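Local atomic coordinates of putative flagellar hook-associated protein (Vibrio parahaemolyticus, PDB entry 3PWX), a protein that probably serves as a structural component of the bacterial flagellum, perhaps as a hook-associated protein. Residues H43-I57 against E77-A91. Sequence-based numbering, arbitrary orientation.
Sequences HLDSVSESLKSMRDI and ELKSYRDSIESSFNA. Unlike the reference sequence in segment 43-57: Ser48 (reference Asn).
Tyr81 lays one face of its ring over the CB of Ser53, a CH-pi contact with that carbon 3.5 Å from the ring centroid. The pair belongs to an antiparallel helical hairpin in the flagellin N-terminal helical region, where segment 43-57 of the long helix 7-61 packs against residues 77-89 of the shorter helix 71-89; the axes of these segments approach to 9.1 Å, with 163° between their directions. Knobs-into-holes packing is the principle at work: Tyr81 fills the hole formed by Ser50, Ser53, Met54 and Ile57, and one turn on, Ile85 enters that of Val47, Ser50, Leu51 and Met54. The small serines at the interface are consistent with the close approach of the backbones, the CA atoms of Ser50 and Tyr81 being 5.2 Å apart.

Along the inner side the seam is apolar. CG of the selenomethionine Met54 lies anti to the backbone N (chi1 173°), and the chain bends at chi3, bringing CE against Tyr81 CB and Ile85 CD1. Its CG meets Leu78 CD2 at 3.6 Å, while Ile158 of helix 154-166 touches both residues and Ile183 of helix 172-223 also packs on Met54, tying the hairpin into the helical bundle. Farther along, Val47 CG2 touches Ser88 CB and also lies over one face of the Phe89 ring.

The polar side is bridged by water. One molecule is shared by the hydroxyls of Ser46, Ser50 and Ser84; a second joins Ser88 OG to His43 ND1, which it meets in the imidazole plane at 2.9 Å. Across one face of that same imidazole lies Ala91 CB, 3.5 Å from the centroid and only 10° off the ring normal.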
ATOM      1  N   HIS A  43      19.162   4.773 -10.423  1.00 54.84           N
ATOM      2  CA  HIS A  43      20.118   5.359  -9.453  1.00 54.76           C
ATOM      3  C   HIS A  43      20.705   4.281  -8.574  1.00 54.26           C
ATOM      4  O   HIS A  43      21.947   4.316  -8.298  1.00 54.58           O
ATOM      5  CB  HIS A  43      19.551   6.518  -8.607  1.00 54.46           C
ATOM      6  CG  HIS A  43      19.119   7.697  -9.422  1.00 55.16           C
ATOM      7  ND1 HIS A  43      20.020   8.512 -10.087  1.00 56.23           N
ATOM      8  CD2 HIS A  43      17.885   8.169  -9.714  1.00 55.09           C
ATOM      9  CE1 HIS A  43      19.354   9.451 -10.735  1.00 56.83           C
ATOM     10  NE2 HIS A  43      18.060   9.268 -10.521  1.00 56.11           N
ATOM     11  N   LEU A  44      19.877   3.299  -8.189  1.00 53.66           N
ATOM     12  CA  LEU A  44      20.430   2.230  -7.402  1.00 53.39           C
ATOM     13  C   LEU A  44      21.406   1.372  -8.196  1.00 54.04           C
ATOM     14  O   LEU A  44      22.458   1.046  -7.671  1.00 54.14           O
ATOM     15  CB  LEU A  44      19.418   1.414  -6.682  1.00 52.83           C
ATOM     16  CG  LEU A  44      18.660   2.207  -5.602  1.00 52.31           C
ATOM     17  CD1 LEU A  44      17.506   1.349  -5.103  1.00 51.99           C
ATOM     18  CD2 LEU A  44      19.592   2.686  -4.464  1.00 52.24           C
ATOM     19  N   ASP A  45      21.098   1.083  -9.460  1.00 54.59           N
ATOM     20  CA  ASP A  45      21.998   0.359 -10.316  1.00 55.45           C
ATOM     21  C   ASP A  45      23.363   1.028 -10.323  1.00 55.98           C
ATOM     22  O   ASP A  45      24.386   0.378 -10.080  1.00 56.27           O
ATOM     23  CB  ASP A  45      21.470   0.253 -11.737  1.00 56.96           C
ATOM     24  CG  ASP A  45      22.184  -0.831 -12.511  1.00 64.28           C
ATOM     25  OD1 ASP A  45      22.205  -1.999 -12.054  1.00 69.57           O
ATOM     26  OD2 ASP A  45      22.787  -0.521 -13.559  1.00 75.44           O
ATOM     27  N   SER A  46      23.363   2.336 -10.533  1.00 56.18           N
ATOM     28  CA  SER A  46      24.608   3.126 -10.537  1.00 56.85           C
ATOM     29  C   SER A  46      25.355   3.131  -9.194  1.00 56.33           C
ATOM     30  O   SER A  46      26.581   3.029  -9.199  1.00 56.92           O
ATOM     31  CB  SER A  46      24.320   4.552 -11.006  1.00 57.34           C
ATOM     32  OG  SER A  46      25.379   5.419 -10.692  1.00 57.90           O
ATOM     33  N   VAL A  47      24.627   3.243  -8.064  1.00 55.35           N
ATOM     34  CA  VAL A  47      25.208   3.091  -6.730  1.00 54.89           C
ATOM     35  C   VAL A  47      25.852   1.728  -6.650  1.00 54.99           C
ATOM     36  O   VAL A  47      26.928   1.630  -6.138  1.00 55.21           O
ATOM     37  CB  VAL A  47      24.171   3.242  -5.570  1.00 54.00           C
ATOM     38  CG1 VAL A  47      24.773   2.859  -4.218  1.00 53.69           C
ATOM     39  CG2 VAL A  47      23.633   4.672  -5.489  1.00 54.04           C
ATOM     40  N   SER A  48      25.258   0.671  -7.208  1.00 54.98           N
ATOM     41  CA  SER A  48      25.892  -0.633  -7.091  1.00 55.26           C
ATOM     42  C   SER A  48      27.149  -0.823  -7.947  1.00 56.97           C
ATOM     43  O   SER A  48      28.084  -1.512  -7.497  1.00 57.45           O
ATOM     44  CB  SER A  48      24.926  -1.744  -7.363  1.00 55.16           C
ATOM     45  OG  SER A  48      24.820  -1.891  -8.747  1.00 59.17           O
ATOM     46  N   GLU A  49      27.175  -0.247  -9.158  1.00 59.06           N
ATOM     47  CA  GLU A  49      28.433  -0.174  -9.982  1.00 61.66           C
ATOM     48  C   GLU A  49      29.549   0.552  -9.278  1.00 60.99           C
ATOM     49  O   GLU A  49      30.708   0.106  -9.285  1.00 62.50           O
ATOM     50  CB  GLU A  49      28.204   0.479 -11.340  1.00 63.62           C
ATOM     51  CG  GLU A  49      27.723  -0.530 -12.419  1.00 70.00           C
ATOM     52  CD  GLU A  49      26.910   0.152 -13.521  1.00 77.28           C
ATOM     53  OE1 GLU A  49      26.031   0.984 -13.169  1.00 81.49           O
ATOM     54  OE2 GLU A  49      27.128  -0.152 -14.732  1.00 80.73           O
ATOM     55  N   SER A  50      29.209   1.656  -8.635  1.00 59.82           N
ATOM     56  CA  SER A  50      30.205   2.352  -7.889  1.00 59.52           C
ATOM     57  C   SER A  50      30.642   1.524  -6.716  1.00 58.63           C
ATOM     58  O   SER A  50      31.792   1.565  -6.350  1.00 60.44           O
ATOM     59  CB  SER A  50      29.709   3.685  -7.411  1.00 58.93           C
ATOM     60  OG  SER A  50      29.398   4.514  -8.496  1.00 61.35           O
ATOM     61  N   LEU A  51      29.769   0.733  -6.123  1.00 57.35           N
ATOM     62  CA  LEU A  51      30.237  -0.001  -4.945  1.00 56.80           C
ATOM     63  C   LEU A  51      31.222  -1.094  -5.357  1.00 58.41           C
ATOM     64  O   LEU A  51      32.186  -1.385  -4.653  1.00 58.72           O
ATOM     65  CB  LEU A  51      29.087  -0.594  -4.153  1.00 55.33           C
ATOM     66  CG  LEU A  51      28.361   0.461  -3.352  1.00 54.69           C
ATOM     67  CD1 LEU A  51      27.000  -0.155  -2.825  1.00 54.02           C
ATOM     68  CD2 LEU A  51      29.214   0.974  -2.223  1.00 54.72           C
ATOM     69  N   LYS A  52      30.951  -1.663  -6.528  1.00 59.60           N
ATOM     70  CA  LYS A  52      31.746  -2.678  -7.179  1.00 61.62           C
ATOM     71  C   LYS A  52      33.180  -2.145  -7.490  1.00 63.36           C
ATOM     72  O   LYS A  52      34.169  -2.717  -7.041  1.00 64.49           O
ATOM     73  CB  LYS A  52      30.966  -3.093  -8.427  1.00 61.90           C
ATOM     74  CG  LYS A  52      31.467  -4.204  -9.189  1.00 66.52           C
ATOM     75  CD  LYS A  52      31.474  -5.479  -8.397  1.00 72.40           C
ATOM     76  CE  LYS A  52      32.693  -6.346  -8.797  1.00 77.45           C
ATOM     77  NZ  LYS A  52      33.090  -6.240 -10.247  1.00 81.53           N
ATOM     78  N   SER A  53      33.285  -1.031  -8.203  1.00 64.02           N
ATOM     79  CA  SER A  53      34.584  -0.452  -8.508  1.00 66.50           C
ATOM     80  C   SER A  53      35.346  -0.066  -7.250  1.00 66.34           C
ATOM     81  O   SER A  53      36.565  -0.243  -7.160  1.00 67.17           O
ATOM     82  CB  SER A  53      34.454   0.755  -9.425  1.00 67.23           C
ATOM     83  OG  SER A  53      33.497   0.482 -10.423  1.00 72.26           O
HETATM   84  N   MSE A  54      34.629   0.461  -6.263  1.00 65.36           N
HETATM   85  CA  MSE A  54      35.300   0.832  -5.047  1.00 64.64           C
HETATM   86  C   MSE A  54      35.850  -0.453  -4.412  1.00 64.50           C
HETATM   87  O   MSE A  54      36.983  -0.476  -3.978  1.00 64.44           O
HETATM   88  CB  MSE A  54      34.343   1.575  -4.179  1.00 62.50           C
HETATM   89  CG  MSE A  54      34.775   1.910  -2.804  1.00 65.93           C
HETATM   90 SE   MSE A  54      33.328   3.030  -2.034  1.00 75.00          SE
HETATM   91  CE  MSE A  54      33.510   4.550  -3.241  1.00 68.59           C
ATOM     92  N   ARG A  55      35.086  -1.542  -4.416  1.00 63.65           N
ATOM     93  CA  ARG A  55      35.593  -2.761  -3.802  1.00 64.28           C
ATOM     94  C   ARG A  55      36.842  -3.371  -4.524  1.00 67.45           C
ATOM     95  O   ARG A  55      37.728  -3.923  -3.884  1.00 67.65           O
ATOM     96  CB  ARG A  55      34.494  -3.750  -3.717  1.00 62.69           C
ATOM     97  CG  ARG A  55      34.644  -4.778  -2.686  1.00 63.48           C
ATOM     98  CD  ARG A  55      33.630  -5.810  -3.093  1.00 65.03           C
ATOM     99  NE  ARG A  55      33.486  -6.944  -2.189  1.00 67.23           N
ATOM    100  CZ  ARG A  55      33.815  -8.207  -2.479  1.00 67.29           C
ATOM    101  NH1 ARG A  55      34.351  -8.529  -3.669  1.00 63.39           N
ATOM    102  NH2 ARG A  55      33.578  -9.147  -1.558  1.00 66.94           N
ATOM    103  N   ASP A  56      36.904  -3.241  -5.845  1.00 69.42           N
ATOM    104  CA  ASP A  56      37.986  -3.771  -6.634  1.00 72.51           C
ATOM    105  C   ASP A  56      39.312  -3.051  -6.357  1.00 74.78           C
ATOM    106  O   ASP A  56      40.406  -3.658  -6.420  1.00 75.79           O
ATOM    107  CB  ASP A  56      37.636  -3.621  -8.105  1.00 73.98           C
ATOM    108  CG  ASP A  56      36.605  -4.631  -8.579  1.00 74.16           C
ATOM    109  OD1 ASP A  56      36.243  -5.609  -7.868  1.00 74.80           O
ATOM    110  OD2 ASP A  56      36.136  -4.420  -9.705  1.00 76.70           O
ATOM    111  N   ILE A  57      39.192  -1.756  -6.067  1.00 74.73           N
ATOM    112  CA  ILE A  57      40.319  -0.892  -5.736  1.00 76.42           C
ATOM    113  C   ILE A  57      40.874  -1.202  -4.349  1.00 77.32           C
ATOM    114  O   ILE A  57      42.101  -1.349  -4.170  1.00 78.58           O
ATOM    115  CB  ILE A  57      39.926   0.606  -5.808  1.00 75.64           C
ATOM    116  CG1 ILE A  57      39.747   1.053  -7.265  1.00 75.59           C
ATOM    117  CG2 ILE A  57      40.938   1.465  -5.066  1.00 75.50           C
ATOM    118  CD1 ILE A  57      38.905   2.319  -7.400  1.00 75.96           C
ATOM    119  N   GLU A  77      40.495   7.743  -7.511  1.00 85.36           N
ATOM    120  CA  GLU A  77      39.408   6.923  -8.027  1.00 83.90           C
ATOM    121  C   GLU A  77      38.419   6.476  -6.934  1.00 79.50           C
ATOM    122  O   GLU A  77      37.207   6.396  -7.203  1.00 78.19           O
ATOM    123  CB  GLU A  77      39.925   5.757  -8.863  1.00 86.15           C
ATOM    124  CG  GLU A  77      40.423   6.155 -10.265  1.00 93.01           C
ATOM    125  CD  GLU A  77      39.331   6.021 -11.340  1.00 98.36           C
ATOM    126  OE1 GLU A  77      38.289   6.734 -11.256  1.00 98.50           O
ATOM    127  OE2 GLU A  77      39.519   5.196 -12.273  1.00101.38           O
ATOM    128  N   LEU A  78      38.917   6.237  -5.712  1.00 76.39           N
ATOM    129  CA  LEU A  78      38.022   5.999  -4.569  1.00 72.29           C
ATOM    130  C   LEU A  78      37.146   7.198  -4.319  1.00 70.71           C
ATOM    131  O   LEU A  78      35.900   7.054  -4.287  1.00 69.76           O
ATOM    132  CB  LEU A  78      38.739   5.621  -3.286  1.00 71.45           C
ATOM    133  CG  LEU A  78      39.272   4.190  -3.189  1.00 71.37           C
ATOM    134  CD1 LEU A  78      40.163   4.091  -1.949  1.00 71.66           C
ATOM    135  CD2 LEU A  78      38.165   3.080  -3.203  1.00 65.40           C
ATOM    136  N   LYS A  79      37.762   8.367  -4.200  1.00 69.89           N
ATOM    137  CA  LYS A  79      37.010   9.596  -4.059  1.00 69.43           C
ATOM    138  C   LYS A  79      36.001   9.822  -5.175  1.00 68.90           C
ATOM    139  O   LYS A  79      34.988  10.403  -4.919  1.00 68.58           O
ATOM    140  CB  LYS A  79      37.919  10.810  -3.916  1.00 71.78           C
ATOM    141  CG  LYS A  79      38.543  11.016  -2.522  1.00 70.57           C
ATOM    142  CD  LYS A  79      39.560  12.194  -2.574  1.00 72.39           C
ATOM    143  CE  LYS A  79      40.364  12.345  -1.282  1.00 74.33           C
ATOM    144  NZ  LYS A  79      41.455  13.407  -1.352  1.00 82.21           N
ATOM    145  N   SER A  80      36.262   9.345  -6.390  1.00 69.98           N
ATOM    146  CA  SER A  80      35.307   9.452  -7.500  1.00 70.54           C
ATOM    147  C   SER A  80      34.039   8.686  -7.317  1.00 67.58           C
ATOM    148  O   SER A  80      32.961   9.251  -7.524  1.00 67.71           O
ATOM    149  CB  SER A  80      35.881   8.955  -8.802  1.00 72.37           C
ATOM    150  OG  SER A  80      36.042  10.069  -9.619  1.00 80.21           O
ATOM    151  N   TYR A  81      34.185   7.408  -6.972  1.00 65.50           N
ATOM    152  CA  TYR A  81      33.055   6.508  -6.727  1.00 63.66           C
ATOM    153  C   TYR A  81      32.302   6.915  -5.450  1.00 61.61           C
ATOM    154  O   TYR A  81      31.083   6.881  -5.414  1.00 59.37           O
ATOM    155  CB  TYR A  81      33.515   5.038  -6.728  1.00 63.98           C
ATOM    156  CG  TYR A  81      34.102   4.621  -8.085  1.00 66.12           C
ATOM    157  CD1 TYR A  81      33.294   4.634  -9.221  1.00 68.82           C
ATOM    158  CD2 TYR A  81      35.438   4.266  -8.237  1.00 68.00           C
ATOM    159  CE1 TYR A  81      33.768   4.268 -10.469  1.00 73.12           C
ATOM    160  CE2 TYR A  81      35.947   3.898  -9.517  1.00 73.86           C
ATOM    161  CZ  TYR A  81      35.069   3.898 -10.619  1.00 75.32           C
ATOM    162  OH  TYR A  81      35.418   3.574 -11.886  1.00 79.87           O
ATOM    163  N   ARG A  82      33.054   7.371  -4.454  1.00 62.02           N
ATOM    164  CA  ARG A  82      32.500   7.980  -3.289  1.00 61.88           C
ATOM    165  C   ARG A  82      31.580   9.141  -3.649  1.00 62.37           C
ATOM    166  O   ARG A  82      30.427   9.165  -3.189  1.00 61.70           O
ATOM    167  CB  ARG A  82      33.581   8.418  -2.319  1.00 63.30           C
ATOM    168  CG  ARG A  82      33.038   9.004  -1.017  1.00 63.15           C
ATOM    169  CD  ARG A  82      34.100   9.859  -0.345  1.00 63.94           C
ATOM    170  NE  ARG A  82      34.305  11.109  -1.087  1.00 63.88           N
ATOM    171  CZ  ARG A  82      35.276  11.991  -0.828  1.00 64.02           C
ATOM    172  NH1 ARG A  82      35.415  13.073  -1.579  1.00 63.71           N
ATOM    173  NH2 ARG A  82      36.137  11.752   0.148  1.00 62.47           N
ATOM    174  N   ASP A  83      32.016  10.035  -4.525  1.00 63.85           N
ATOM    175  CA  ASP A  83      31.206  11.222  -4.801  1.00 64.17           C
ATOM    176  C   ASP A  83      30.008  10.864  -5.614  1.00 62.66           C
ATOM    177  O   ASP A  83      28.893  11.266  -5.302  1.00 62.86           O
ATOM    178  CB  ASP A  83      32.007  12.288  -5.532  1.00 67.29           C
ATOM    179  CG  ASP A  83      33.112  12.890  -4.676  1.00 69.46           C
ATOM    180  OD1 ASP A  83      33.173  12.642  -3.446  1.00 66.38           O
ATOM    181  OD2 ASP A  83      33.940  13.626  -5.269  1.00 76.62           O
ATOM    182  N   SER A  84      30.245  10.070  -6.644  1.00 62.36           N
ATOM    183  CA  SER A  84      29.212   9.496  -7.488  1.00 60.95           C
ATOM    184  C   SER A  84      28.069   8.748  -6.709  1.00 58.45           C
ATOM    185  O   SER A  84      26.893   8.765  -7.110  1.00 58.60           O
ATOM    186  CB  SER A  84      29.919   8.616  -8.521  1.00 61.58           C
ATOM    187  OG  SER A  84      29.059   7.639  -9.083  1.00 63.95           O
ATOM    188  N   ILE A  85      28.408   8.108  -5.595  1.00 57.56           N
ATOM    189  CA  ILE A  85      27.423   7.437  -4.758  1.00 56.34           C
ATOM    190  C   ILE A  85      26.655   8.478  -3.948  1.00 56.16           C
ATOM    191  O   ILE A  85      25.460   8.332  -3.726  1.00 55.48           O
ATOM    192  CB  ILE A  85      28.090   6.427  -3.820  1.00 55.87           C
ATOM    193  CG1 ILE A  85      28.397   5.141  -4.556  1.00 55.86           C
ATOM    194  CG2 ILE A  85      27.253   6.131  -2.620  1.00 54.98           C
ATOM    195  CD1 ILE A  85      29.671   4.418  -3.999  1.00 56.06           C
ATOM    196  N   GLU A  86      27.334   9.541  -3.539  1.00 56.93           N
ATOM    197  CA  GLU A  86      26.650  10.642  -2.893  1.00 57.07           C
ATOM    198  C   GLU A  86      25.659  11.297  -3.833  1.00 57.35           C
ATOM    199  O   GLU A  86      24.542  11.557  -3.433  1.00 56.90           O
ATOM    200  CB  GLU A  86      27.636  11.676  -2.397  1.00 58.97           C
ATOM    201  CG  GLU A  86      26.970  13.023  -2.020  1.00 60.85           C
ATOM    202  CD  GLU A  86      27.963  13.944  -1.377  1.00 65.69           C
ATOM    203  OE1 GLU A  86      27.796  14.247  -0.165  1.00 64.00           O
ATOM    204  OE2 GLU A  86      28.957  14.294  -2.076  1.00 69.67           O
ATOM    205  N   SER A  87      26.060  11.516  -5.086  1.00 58.19           N
ATOM    206  CA  SER A  87      25.163  12.060  -6.124  1.00 59.16           C
ATOM    207  C   SER A  87      23.914  11.263  -6.439  1.00 57.68           C
ATOM    208  O   SER A  87      22.870  11.843  -6.792  1.00 58.11           O
ATOM    209  CB  SER A  87      25.898  12.179  -7.452  1.00 59.95           C
ATOM    210  OG  SER A  87      26.473  13.449  -7.501  1.00 66.10           O
ATOM    211  N   SER A  88      24.060   9.935  -6.448  1.00 56.79           N
ATOM    212  CA  SER A  88      22.949   9.081  -6.746  1.00 55.96           C
ATOM    213  C   SER A  88      21.978   9.138  -5.594  1.00 55.13           C
ATOM    214  O   SER A  88      20.796   9.239  -5.821  1.00 54.84           O
ATOM    215  CB  SER A  88      23.416   7.665  -7.034  1.00 55.61           C
ATOM    216  OG  SER A  88      24.311   7.671  -8.163  1.00 56.61           O
ATOM    217  N   PHE A  89      22.434   9.151  -4.352  1.00 54.88           N
ATOM    218  CA  PHE A  89      21.430   9.162  -3.263  1.00 54.26           C
ATOM    219  C   PHE A  89      20.748  10.515  -3.080  1.00 54.75           C
ATOM    220  O   PHE A  89      19.770  10.602  -2.338  1.00 54.40           O
ATOM    221  CB  PHE A  89      22.031   8.741  -1.935  1.00 54.00           C
ATOM    222  CG  PHE A  89      22.094   7.302  -1.757  1.00 53.38           C
ATOM    223  CD1 PHE A  89      20.932   6.569  -1.591  1.00 52.79           C
ATOM    224  CD2 PHE A  89      23.321   6.654  -1.770  1.00 53.51           C
ATOM    225  CE1 PHE A  89      20.977   5.194  -1.432  1.00 52.42           C
ATOM    226  CE2 PHE A  89      23.383   5.269  -1.613  1.00 53.08           C
ATOM    227  CZ  PHE A  89      22.216   4.535  -1.433  1.00 52.57           C
ATOM    228  N   ASN A  90      21.279  11.540  -3.756  1.00 55.72           N
ATOM    229  CA  ASN A  90      20.812  12.924  -3.725  1.00 56.53           C
ATOM    230  C   ASN A  90      20.137  13.305  -5.041  1.00 56.95           C
ATOM    231  O   ASN A  90      19.893  14.468  -5.309  1.00 57.90           O
ATOM    232  CB  ASN A  90      21.978  13.871  -3.449  1.00 57.63           C
ATOM    233  CG  ASN A  90      22.279  14.013  -1.960  1.00 57.53           C
ATOM    234  OD1 ASN A  90      21.473  13.603  -1.094  1.00 56.80           O
ATOM    235  ND2 ASN A  90      23.425  14.565  -1.653  1.00 58.39           N
ATOM    236  N   ALA A  91      19.825  12.287  -5.840  1.00 56.36           N
ATOM    237  CA  ALA A  91      19.060  12.446  -7.067  1.00 56.69           C
ATOM    238  C   ALA A  91      17.771  13.201  -6.800  1.00 57.66           C
ATOM    239  O   ALA A  91      17.164  13.047  -5.734  1.00 57.24           O
ATOM    240  CB  ALA A  91      18.739  11.080  -7.650  1.00 55.90           C
TER
HETATM  241  O   HOH W   1      22.911   8.063 -10.423  1.00 57.51           O
HETATM  242  O   HOH W   2      26.952   6.076  -8.444  1.00 62.74           O